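PDB 3A79: toll-like receptor 6, Variable lymphocyte receptor B from Mus musculus, which probably recognises diacylated lipopeptides together with TLR2 as an innate immune receptor ectodomain, here fused to a hagfish variable lymphocyte receptor fragment. Local coordinates for residues L220-L225 with N253-H258; V278-I283 with A303-M308; N413-H418 with S436-T441; R461-P466 with S482-S487. One frame throughout, in Å; residues are numbered along the deposited sequence.

All four contacts join neighbouring coils of one leucine-rich repeat solenoid. Contacts 1 and 2 pair parallel strands near the middle of the chain; they share the strand interface 253-258/278-283, with V254 O and N282 N 2.8 Å apart, and touch the same N-acetylglucosamine. Contacts 3 and 4 lie in loops toward the C-terminal end, their centres about 13 Å apart, linked by L440 O and R461 N. Contacts 1 and 3 are largely buried and contact 2 partly so; contact 4, with R461 and M463 exposed, lies nearer the surface. Backbone ladders dominate the first pair; the loops have few backbone bonds, and leucines, isoleucines and asparagine side chains pack between coils. Contact 4 probably spans the engineered joint.

Contact 1. Residues L220-L225 with N253-H258. With NAG (2-acetamido-2-deoxy-beta-D-glucopyranose), chain E; NAG (2-acetamido-2-deoxy-beta-D-glucopyranose), chain F.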
# COMPACT_ATOMS: atom_id res chain seq x y z
N LEU B 220 -5.46 1.63 44.17
CA LEU B 220 -4.71 1.18 43.00
C LEU B 220 -4.93 2.11 41.82
O LEU B 220 -6.06 2.44 41.49
CB LEU B 220 -5.12 -0.24 42.63
CG LEU B 220 -4.13 -0.92 41.68
CD1 LEU B 220 -2.73 -0.78 42.25
CD2 LEU B 220 -4.50 -2.36 41.46
N GLY B 221 -3.85 2.53 41.18
CA GLY B 221 -3.97 3.45 40.07
C GLY B 221 -3.93 2.71 38.75
O GLY B 221 -4.64 3.04 37.80
N HIS B 222 -3.10 1.68 38.71
CA HIS B 222 -2.85 0.96 37.48
C HIS B 222 -2.55 -0.49 37.82
O HIS B 222 -1.62 -0.79 38.55
CB HIS B 222 -1.66 1.60 36.75
CG HIS B 222 -1.45 1.10 35.36
ND1 HIS B 222 -2.49 0.89 34.47
CD2 HIS B 222 -0.31 0.81 34.68
CE1 HIS B 222 -2.00 0.47 33.32
NE2 HIS B 222 -0.69 0.41 33.42
N LEU B 223 -3.40 -1.37 37.32
CA LEU B 223 -3.15 -2.79 37.42
C LEU B 223 -2.52 -3.20 36.12
O LEU B 223 -2.94 -2.73 35.06
CB LEU B 223 -4.45 -3.56 37.61
CG LEU B 223 -4.25 -5.07 37.52
CD1 LEU B 223 -3.47 -5.56 38.74
CD2 LEU B 223 -5.60 -5.72 37.43
N GLN B 224 -1.52 -4.06 36.17
CA GLN B 224 -0.91 -4.51 34.93
C GLN B 224 -0.49 -5.97 34.95
O GLN B 224 0.30 -6.39 35.80
CB GLN B 224 0.27 -3.63 34.59
CG GLN B 224 0.63 -3.74 33.14
CD GLN B 224 2.04 -3.32 32.90
OE1 GLN B 224 2.55 -2.43 33.59
NE2 GLN B 224 2.70 -3.98 31.94
N LEU B 225 -1.03 -6.74 34.01
CA LEU B 225 -0.79 -8.18 33.95
C LEU B 225 -0.03 -8.53 32.69
O LEU B 225 -0.35 -8.02 31.62
CB LEU B 225 -2.09 -8.98 33.95
CG LEU B 225 -3.35 -8.60 34.74
CD1 LEU B 225 -4.25 -9.81 34.80
CD2 LEU B 225 -3.02 -8.12 36.13
N ASN B 253 -6.53 2.34 35.84
CA ASN B 253 -6.20 1.89 34.50
C ASN B 253 -5.87 0.40 34.55
O ASN B 253 -5.41 -0.12 35.57
CB ASN B 253 -5.03 2.70 33.95
CG ASN B 253 -5.34 4.20 33.85
OD1 ASN B 253 -6.50 4.60 33.72
ND2 ASN B 253 -4.29 5.03 33.90
N VAL B 254 -6.14 -0.30 33.45
CA VAL B 254 -5.76 -1.71 33.33
C VAL B 254 -4.95 -1.94 32.05
O VAL B 254 -5.28 -1.43 30.97
CB VAL B 254 -6.99 -2.65 33.41
CG1 VAL B 254 -6.62 -4.06 32.99
CG2 VAL B 254 -7.52 -2.67 34.82
N THR B 255 -3.86 -2.70 32.18
CA THR B 255 -3.04 -3.04 31.04
C THR B 255 -2.78 -4.54 30.94
O THR B 255 -2.24 -5.15 31.86
CB THR B 255 -1.73 -2.30 31.09
OG1 THR B 255 -1.98 -0.90 30.98
CG2 THR B 255 -0.83 -2.74 29.96
N LEU B 256 -3.20 -5.11 29.81
CA LEU B 256 -2.95 -6.51 29.49
C LEU B 256 -1.78 -6.61 28.49
O LEU B 256 -1.82 -6.00 27.43
CB LEU B 256 -4.23 -7.12 28.91
CG LEU B 256 -5.22 -7.79 29.88
CD1 LEU B 256 -5.20 -7.15 31.27
CD2 LEU B 256 -6.65 -7.85 29.32
N GLN B 257 -0.73 -7.36 28.83
CA GLN B 257 0.44 -7.52 27.94
C GLN B 257 0.67 -8.97 27.56
O GLN B 257 0.64 -9.86 28.40
CB GLN B 257 1.71 -7.01 28.61
CG GLN B 257 2.27 -5.75 28.04
CD GLN B 257 3.52 -5.31 28.77
OE1 GLN B 257 3.53 -4.29 29.46
NE2 GLN B 257 4.60 -6.09 28.63
N HIS B 258 0.90 -9.21 26.28
CA HIS B 258 1.13 -10.57 25.80
C HIS B 258 -0.03 -11.56 26.01
O HIS B 258 0.20 -12.71 26.35
CB HIS B 258 2.41 -11.09 26.43
CG HIS B 258 3.51 -10.07 26.45
ND1 HIS B 258 4.04 -9.57 27.63
CD2 HIS B 258 4.14 -9.42 25.45
CE1 HIS B 258 4.96 -8.68 27.34
NE2 HIS B 258 5.04 -8.56 26.03
C1 NAG E . -4.66 6.43 33.83
C2 NAG E . -3.59 7.16 34.67
C3 NAG E . -3.12 8.54 34.21
C4 NAG E . -3.43 8.91 32.76
C5 NAG E . -4.68 8.24 32.22
C6 NAG E . -4.59 8.35 30.71
C7 NAG E . -5.30 7.35 36.48
C8 NAG E . -6.27 8.29 35.80
N2 NAG E . -4.03 7.34 36.05
O3 NAG E . -1.72 8.61 34.38
O4 NAG E . -3.53 10.32 32.64
O5 NAG E . -4.71 6.86 32.49
O6 NAG E . -3.37 7.76 30.31
O7 NAG E . -5.66 6.62 37.40
C1 NAG F . 3.88 -11.46 22.42
C2 NAG F . 5.38 -11.34 22.73
C3 NAG F . 6.13 -12.66 22.78
C4 NAG F . 5.31 -13.83 23.32
C5 NAG F . 3.82 -13.79 22.97
C6 NAG F . 3.08 -14.81 23.83
C7 NAG F . 6.61 -9.31 22.08
C8 NAG F . 6.47 -8.21 21.06
N2 NAG F . 6.05 -10.49 21.76
O3 NAG F . 7.24 -12.46 23.63
O4 NAG F . 5.88 -15.04 22.86
O5 NAG F . 3.27 -12.50 23.16
O6 NAG F . 1.70 -14.83 23.52
O7 NAG F . 7.21 -9.07 23.13
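N253 O is held by two donors of the facing strand: L223 N at 2.9 Å and, weakly, H222 ND1 at 3.3 Å. It belongs to a parallel ladder between neighbouring repeats of the TLR6 solenoid, in which N253 N meets G221 O at 2.8 Å, T255 N meets L223 O, L225 N meets T255 O and Q257 N meets L225 O. With CG opposite the backbone N (chi1 -170°), H222 sets ND1 above the plane of the N253 carbonyl, its ring turned 74° from the N253 side-chain amide. Q224 and T255 lie alongside each other and point the same way, Q224 CG 3.4 Å from T255 CB. On the other face L225 CG rests 4.2 Å from L256 CD1. N253, V254 and T255 form an N-glycosylation sequon: N253 ND2 is bonded to C1 of the N-acetylglucosamine it carries at 1.4 Å, while N253 OD1 takes a weak bond from Y280 N. The two faces thus differ in chemistry: imidazole, amide, hydroxyl and glycan on one, leucines and V254 on the other, with L223 and L225 against helix 235-246, as expected for a repeat strand with its apolar side turned into the solenoid.

Contact 2. Residues V278-I283 with A303-M308; sequences VEYLNI and ALKSLM. With NAG (2-acetamido-2-deoxy-beta-D-glucopyranose), chain E.
Y280 and S306 pair across two parallel strands of adjacent leucine-rich repeat coils in the TLR6 part, and S306 CB packs obliquely against the tyrosine ring, 3.4 Å from CD2. K305, fully extended, lies side by side with the tyrosine and reaches its hydroxyl end with CD, CE and NZ, the last making a weak bond to Y280 OH at 3.0 Å. One ring face is filled by the glycan of N253, whose C6 sits over the ring centre, 3.2 Å above the plane. With a leucine in place of Y280, the sugar is likely to lose its aromatic floor and K305 NZ its weak hydroxyl partner. On the apolar side, L304 pushes CD2 into the hollow between V278 and L281, 4.2 Å from V278 CG1 and 4.0 Å from L281 CB. With CG of L281 anti to the backbone N (chi1 -178°), the leucine lies beside L307 and points the same way, while F273 and F270 of helix 263-273 close over this layer. E279 O, where the chain turns a corner, accepts both K305 N and S306 N. Farther along, M308 crosses N282 obliquely, its CB 3.5 Å from N282 OD1.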
# COMPACT_ATOMS: atom_id res chain seq x y z
N VAL B 278 -12.97 0.91 35.38
CA VAL B 278 -11.75 1.04 34.61
C VAL B 278 -11.89 2.17 33.59
O VAL B 278 -12.75 2.12 32.70
CB VAL B 278 -11.37 -0.28 33.92
CG1 VAL B 278 -10.13 -0.10 33.08
CG2 VAL B 278 -11.17 -1.37 34.96
N GLU B 279 -11.06 3.21 33.75
CA GLU B 279 -11.11 4.41 32.92
C GLU B 279 -10.33 4.23 31.62
O GLU B 279 -10.82 4.52 30.53
CB GLU B 279 -10.60 5.63 33.69
CG GLU B 279 -11.01 6.97 33.07
CD GLU B 279 -10.35 8.17 33.75
OE1 GLU B 279 -9.26 8.01 34.35
OE2 GLU B 279 -10.93 9.28 33.65
N TYR B 280 -9.09 3.77 31.74
CA TYR B 280 -8.29 3.46 30.57
C TYR B 280 -7.93 1.97 30.52
O TYR B 280 -7.35 1.43 31.45
CB TYR B 280 -7.04 4.32 30.52
CG TYR B 280 -7.31 5.78 30.28
CD1 TYR B 280 -7.84 6.57 31.28
CD2 TYR B 280 -7.03 6.37 29.05
CE1 TYR B 280 -8.09 7.92 31.07
CE2 TYR B 280 -7.28 7.72 28.83
CZ TYR B 280 -7.81 8.49 29.86
OH TYR B 280 -8.08 9.84 29.69
N LEU B 281 -8.28 1.32 29.41
CA LEU B 281 -7.93 -0.07 29.18
C LEU B 281 -6.92 -0.18 28.05
O LEU B 281 -7.15 0.34 26.96
CB LEU B 281 -9.18 -0.86 28.81
CG LEU B 281 -8.96 -2.34 28.59
CD1 LEU B 281 -8.17 -2.89 29.75
CD2 LEU B 281 -10.29 -3.02 28.49
N ASN B 282 -5.80 -0.84 28.30
CA ASN B 282 -4.74 -0.98 27.30
C ASN B 282 -4.34 -2.43 27.07
O ASN B 282 -4.16 -3.19 28.02
CB ASN B 282 -3.49 -0.19 27.71
CG ASN B 282 -3.82 1.21 28.14
OD1 ASN B 282 -4.09 2.08 27.32
ND2 ASN B 282 -3.79 1.45 29.45
N ILE B 283 -4.19 -2.81 25.81
CA ILE B 283 -3.79 -4.16 25.47
C ILE B 283 -2.59 -4.12 24.52
O ILE B 283 -2.60 -3.41 23.52
CB ILE B 283 -4.96 -4.96 24.86
CG1 ILE B 283 -6.09 -5.08 25.88
CG2 ILE B 283 -4.51 -6.33 24.39
CD1 ILE B 283 -7.42 -5.46 25.28
N ALA B 303 -17.54 3.18 32.73
CA ALA B 303 -16.57 4.17 33.18
C ALA B 303 -15.47 4.39 32.12
O ALA B 303 -14.80 5.43 32.11
CB ALA B 303 -15.97 3.75 34.51
N LEU B 304 -15.32 3.41 31.24
CA LEU B 304 -14.31 3.45 30.19
C LEU B 304 -14.28 4.74 29.39
O LEU B 304 -15.27 5.14 28.78
CB LEU B 304 -14.51 2.29 29.21
CG LEU B 304 -13.60 1.09 29.37
CD1 LEU B 304 -13.54 0.34 28.06
CD2 LEU B 304 -12.21 1.51 29.78
N LYS B 305 -13.13 5.38 29.39
CA LYS B 305 -12.90 6.52 28.52
C LYS B 305 -12.13 6.07 27.28
O LYS B 305 -12.33 6.64 26.20
CB LYS B 305 -12.13 7.61 29.27
CG LYS B 305 -11.79 8.84 28.44
CD LYS B 305 -11.25 9.95 29.34
CE LYS B 305 -10.67 11.12 28.55
NZ LYS B 305 -10.04 12.11 29.47
N SER B 306 -11.30 5.04 27.42
CA SER B 306 -10.35 4.69 26.36
C SER B 306 -9.95 3.23 26.25
O SER B 306 -9.33 2.68 27.15
CB SER B 306 -9.05 5.50 26.51
OG SER B 306 -7.93 4.73 26.11
N LEU B 307 -10.25 2.62 25.11
CA LEU B 307 -9.62 1.35 24.72
C LEU B 307 -8.43 1.63 23.81
O LEU B 307 -8.49 2.48 22.92
CB LEU B 307 -10.61 0.44 24.02
CG LEU B 307 -10.08 -0.97 23.78
CD1 LEU B 307 -9.58 -1.56 25.08
CD2 LEU B 307 -11.16 -1.84 23.18
N MET B 308 -7.34 0.92 24.04
CA MET B 308 -6.15 1.11 23.24
C MET B 308 -5.48 -0.24 22.99
O MET B 308 -4.95 -0.86 23.91
CB MET B 308 -5.17 2.04 23.95
CG MET B 308 -4.14 2.65 23.03
SD MET B 308 -2.44 2.34 23.52
CE MET B 308 -2.31 0.64 23.02
C1 NAG E . -4.66 6.43 33.83
C2 NAG E . -3.59 7.16 34.67
C3 NAG E . -3.12 8.54 34.21
C4 NAG E . -3.43 8.91 32.76
C5 NAG E . -4.68 8.24 32.22
C6 NAG E . -4.59 8.35 30.71
C7 NAG E . -5.30 7.35 36.48
C8 NAG E . -6.27 8.29 35.80
N2 NAG E . -4.03 7.34 36.05
O3 NAG E . -1.72 8.61 34.38
O4 NAG E . -3.53 10.32 32.64
O5 NAG E . -4.71 6.86 32.49
O6 NAG E . -3.37 7.76 30.31
O7 NAG E . -5.66 6.62 37.40

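Contact 3. Residues N413-H418 with S436-T441. With NAG (2-acetamido-2-deoxy-beta-D-glucopyranose), chain I.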
# COMPACT_ATOMS: atom_id res chain seq x y z
N ASN B 413 0.28 6.97 4.02
CA ASN B 413 -0.49 6.04 3.20
C ASN B 413 0.05 5.99 1.75
O ASN B 413 1.24 6.19 1.52
CB ASN B 413 -1.97 6.40 3.22
CG ASN B 413 -2.66 5.97 4.50
OD1 ASN B 413 -2.50 6.59 5.55
ND2 ASN B 413 -3.45 4.90 4.42
N SER B 414 -0.84 5.73 0.79
CA SER B 414 -0.47 5.67 -0.63
C SER B 414 -1.35 6.57 -1.48
O SER B 414 -1.76 6.19 -2.58
CB SER B 414 -0.58 4.24 -1.15
OG SER B 414 0.02 3.31 -0.27
N LEU B 415 -1.64 7.76 -0.96
CA LEU B 415 -2.54 8.69 -1.63
C LEU B 415 -2.02 9.31 -2.95
O LEU B 415 -0.81 9.43 -3.19
CB LEU B 415 -2.91 9.81 -0.66
CG LEU B 415 -3.84 9.50 0.50
CD1 LEU B 415 -3.92 10.71 1.43
CD2 LEU B 415 -5.21 9.12 -0.04
N ASN B 416 -2.96 9.70 -3.81
CA ASN B 416 -2.63 10.41 -5.03
C ASN B 416 -3.85 11.09 -5.64
O ASN B 416 -4.95 10.53 -5.67
CB ASN B 416 -1.97 9.48 -6.04
CG ASN B 416 -2.91 8.43 -6.57
OD1 ASN B 416 -2.94 7.31 -6.07
ND2 ASN B 416 -3.67 8.78 -7.60
N SER B 417 -3.63 12.30 -6.15
CA SER B 417 -4.73 13.13 -6.61
C SER B 417 -4.98 13.01 -8.11
O SER B 417 -5.50 13.93 -8.74
CB SER B 417 -4.48 14.58 -6.21
OG SER B 417 -3.12 14.94 -6.37
N HIS B 418 -4.63 11.86 -8.68
CA HIS B 418 -4.85 11.64 -10.11
C HIS B 418 -6.23 11.06 -10.41
O HIS B 418 -6.51 10.68 -11.55
CB HIS B 418 -3.77 10.73 -10.70
CG HIS B 418 -2.45 11.42 -10.91
ND1 HIS B 418 -1.28 11.00 -10.32
CD2 HIS B 418 -2.13 12.52 -11.64
CE1 HIS B 418 -0.29 11.79 -10.68
NE2 HIS B 418 -0.78 12.72 -11.48
N SER B 436 1.05 14.31 4.73
CA SER B 436 2.48 14.14 4.49
C SER B 436 2.87 12.69 4.21
O SER B 436 2.37 11.78 4.86
CB SER B 436 3.29 14.69 5.67
OG SER B 436 3.59 13.68 6.62
N SER B 437 3.77 12.50 3.25
CA SER B 437 4.33 11.18 2.92
C SER B 437 3.40 10.26 2.14
O SER B 437 3.22 9.09 2.49
CB SER B 437 4.84 10.45 4.17
OG SER B 437 5.99 11.07 4.69
N ASN B 438 2.82 10.78 1.07
CA ASN B 438 2.14 9.94 0.11
C ASN B 438 2.69 10.23 -1.28
O ASN B 438 3.87 10.54 -1.44
CB ASN B 438 0.63 10.15 0.13
CG ASN B 438 0.05 10.05 1.52
OD1 ASN B 438 0.17 10.97 2.33
ND2 ASN B 438 -0.61 8.94 1.80
N MET B 439 1.81 10.15 -2.28
CA MET B 439 2.20 10.35 -3.66
C MET B 439 1.32 11.43 -4.27
O MET B 439 1.09 11.47 -5.49
CB MET B 439 2.10 9.04 -4.43
CG MET B 439 2.98 7.92 -3.87
SD MET B 439 3.01 6.48 -4.94
CE MET B 439 3.72 7.18 -6.44
N LEU B 440 0.84 12.31 -3.42
CA LEU B 440 0.02 13.42 -3.86
C LEU B 440 0.75 14.27 -4.87
O LEU B 440 1.91 14.63 -4.67
CB LEU B 440 -0.37 14.28 -2.67
CG LEU B 440 -1.34 13.56 -1.76
CD1 LEU B 440 -1.59 14.36 -0.49
CD2 LEU B 440 -2.61 13.30 -2.55
N THR B 441 0.06 14.61 -5.96
CA THR B 441 0.55 15.59 -6.91
C THR B 441 -0.02 16.96 -6.53
O THR B 441 -0.51 17.15 -5.42
CB THR B 441 0.15 15.20 -8.34
OG1 THR B 441 -0.91 16.05 -8.82
CG2 THR B 441 -0.31 13.74 -8.35
C1 NAG I . 1.86 14.72 10.54
C2 NAG I . 2.65 15.67 11.46
C3 NAG I . 4.16 15.48 11.50
C4 NAG I . 4.66 14.06 11.22
C5 NAG I . 3.84 13.28 10.19
C6 NAG I . 4.16 11.79 10.38
C7 NAG I . 2.23 18.03 11.89
C8 NAG I . 2.85 19.34 11.50
N2 NAG I . 2.37 17.03 11.03
O3 NAG I . 4.60 15.87 12.80
O4 NAG I . 5.99 14.17 10.73
O5 NAG I . 2.43 13.45 10.29
O6 NAG I . 3.76 11.01 9.27
O7 NAG I . 1.62 17.89 12.95
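Two consecutive loops of the leucine-rich repeat solenoid, both in the TLR6 part, run almost in step here, their end-to-end directions 3° apart. Each follows its strand with an asparagine and then a leucine two places on, the N-x-L pattern of the repeat: N413 and L415 in one coil, N438 and L440 in the next. N413 and N438 occupy successive places in the asparagine row of such solenoids, where side-chain amides usually serve the backbone of the adjoining turns. N438 lies alongside L415 and points the same way, CB to CB 3.6 Å. The L415 carbonyl reaches across to M439, whose N donates to L415 O at 2.9 Å with an N-H...O angle of 135°. Farther on, a side chain takes the place of a backbone acceptor: S417 OG receives T441 N at 3.2 Å, again well bent. The hydroxyl is brought there by a first torsion that sets OG between the S417 backbone N and carbonyl carbon (chi1 40°). Losing that hydroxyl, as with an alanine here, would probably deprive T441 N of this acceptor and tie the second loop less firmly at that point. T441 also turns its methyl over a face of the H418 ring, though the spacing as modelled is too tight to be trusted. The leucines also meet, L440 CD2 standing 4.0 Å from L415 CB and 3.8 Å from N416 CA.

Contact 4. Residues R461-P466 with S482-S487; sequences RIMSIP and SNQLKS
N483 turns its side chain toward I462, with CB 3.9 Å from I462 O and the amide group beside the isoleucine's backbone and its CG1 branch. The fused hagfish receptor sequence probably begins at about this residue, so the contact would pair a TLR6 loop with a grafted one and reflect the design of the hybrid. Next along, Q484 N gives a weak bond to I462 O at 3.4 Å, and the Q484 side chain lies against M463 and R461. CB rests 3.5 Å from M463 CG, OE1 is 3.7 Å from M463 SD, and NE2 comes to the edge of the R461 guanidinium. The Q484 chain reaches that far because it is extended beyond CG. L485 supplies the apolar part: its CG sits 3.3 Å from I462 O, and its CD2 packs between I462 and I465, 4.3 Å from I462 CG2 and 3.5 Å from I465 CG1, meeting the latter side chain at about a right angle. After L485 the second loop parts from the first. The two loops follow the neighbouring parallel strands 454-456 and 477-479: on one flank R461 joins L440 of the preceding coil through the backbone, and on the other N483 N makes a weak bond to N507 OD1 and K486 a backbone bond to D510, between strand 502-503 and helix 513-525.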
# COMPACT_ATOMS: atom_id res chain seq x y z
N ARG B 461 4.83 14.55 -3.97
CA ARG B 461 5.30 14.56 -5.35
C ARG B 461 4.72 15.71 -6.15
O ARG B 461 4.23 15.52 -7.27
CB ARG B 461 5.00 13.21 -6.01
CG ARG B 461 5.57 12.04 -5.26
CD ARG B 461 6.06 10.96 -6.20
NE ARG B 461 7.31 10.35 -5.73
CZ ARG B 461 7.44 9.09 -5.35
NH1 ARG B 461 6.39 8.28 -5.40
NH2 ARG B 461 8.61 8.63 -4.93
N ILE B 462 4.80 16.91 -5.58
CA ILE B 462 4.18 18.09 -6.17
C ILE B 462 5.13 18.97 -6.99
O ILE B 462 6.08 19.52 -6.45
CB ILE B 462 3.59 18.98 -5.07
CG1 ILE B 462 2.61 18.17 -4.21
CG2 ILE B 462 2.94 20.22 -5.69
CD1 ILE B 462 2.33 18.78 -2.84
N MET B 463 4.86 19.08 -8.29
CA MET B 463 5.41 20.14 -9.13
C MET B 463 4.21 20.90 -9.65
O MET B 463 4.12 22.12 -9.56
CB MET B 463 6.14 19.57 -10.34
CG MET B 463 6.86 18.26 -10.12
SD MET B 463 6.90 17.29 -11.64
CE MET B 463 6.71 18.59 -12.87
N SER B 464 3.29 20.12 -10.21
CA SER B 464 2.00 20.59 -10.69
C SER B 464 1.25 21.48 -9.67
O SER B 464 0.41 20.97 -8.94
CB SER B 464 1.15 19.36 -11.11
OG SER B 464 1.75 18.13 -10.71
N ILE B 465 1.54 22.78 -9.62
CA ILE B 465 0.76 23.71 -8.76
C ILE B 465 -0.29 24.53 -9.54
O ILE B 465 0.02 25.12 -10.57
CB ILE B 465 1.63 24.72 -7.96
CG1 ILE B 465 2.50 24.02 -6.93
CG2 ILE B 465 0.74 25.76 -7.23
CD1 ILE B 465 2.65 24.83 -5.64
N PRO B 466 -1.53 24.57 -9.02
CA PRO B 466 -2.64 25.30 -9.64
C PRO B 466 -2.81 26.71 -9.10
O PRO B 466 -2.07 27.14 -8.21
CB PRO B 466 -3.87 24.46 -9.24
CG PRO B 466 -3.35 23.31 -8.41
CD PRO B 466 -2.01 23.72 -7.92
N SER B 482 10.47 18.57 1.11
CA SER B 482 10.76 17.32 0.39
C SER B 482 9.80 16.97 -0.75
O SER B 482 9.22 15.89 -0.75
CB SER B 482 10.87 16.14 1.36
OG SER B 482 12.15 16.08 1.96
N ASN B 483 9.66 17.88 -1.72
CA ASN B 483 8.84 17.62 -2.91
C ASN B 483 9.62 17.66 -4.24
O ASN B 483 10.80 17.31 -4.30
CB ASN B 483 7.63 18.55 -2.96
CG ASN B 483 6.43 18.01 -2.18
OD1 ASN B 483 6.47 17.93 -0.96
ND2 ASN B 483 5.38 17.63 -2.89
N GLN B 484 8.93 18.08 -5.30
CA GLN B 484 9.53 18.16 -6.63
C GLN B 484 9.29 19.53 -7.27
O GLN B 484 9.30 19.67 -8.51
CB GLN B 484 8.93 17.08 -7.53
CG GLN B 484 9.10 15.65 -7.05
CD GLN B 484 8.67 14.63 -8.10
OE1 GLN B 484 8.55 14.97 -9.29
NE2 GLN B 484 8.43 13.39 -7.68
N LEU B 485 9.08 20.54 -6.43
CA LEU B 485 8.76 21.89 -6.90
C LEU B 485 9.98 22.62 -7.45
O LEU B 485 11.03 22.68 -6.79
CB LEU B 485 8.14 22.72 -5.77
CG LEU B 485 6.63 22.60 -5.57
CD1 LEU B 485 6.23 23.25 -4.25
CD2 LEU B 485 5.89 23.23 -6.74
N LYS B 486 9.83 23.18 -8.65
CA LYS B 486 10.89 23.98 -9.25
C LYS B 486 10.61 25.47 -9.06
O LYS B 486 11.46 26.21 -8.58
CB LYS B 486 11.09 23.61 -10.73
CG LYS B 486 11.67 22.21 -10.92
CD LYS B 486 12.34 22.06 -12.27
CE LYS B 486 13.42 20.98 -12.25
NZ LYS B 486 14.42 21.13 -13.37
N SER B 487 9.41 25.90 -9.43
CA SER B 487 8.99 27.26 -9.12
C SER B 487 7.55 27.33 -8.62
O SER B 487 6.85 26.32 -8.61
CB SER B 487 9.20 28.20 -10.31
OG SER B 487 10.44 28.88 -10.20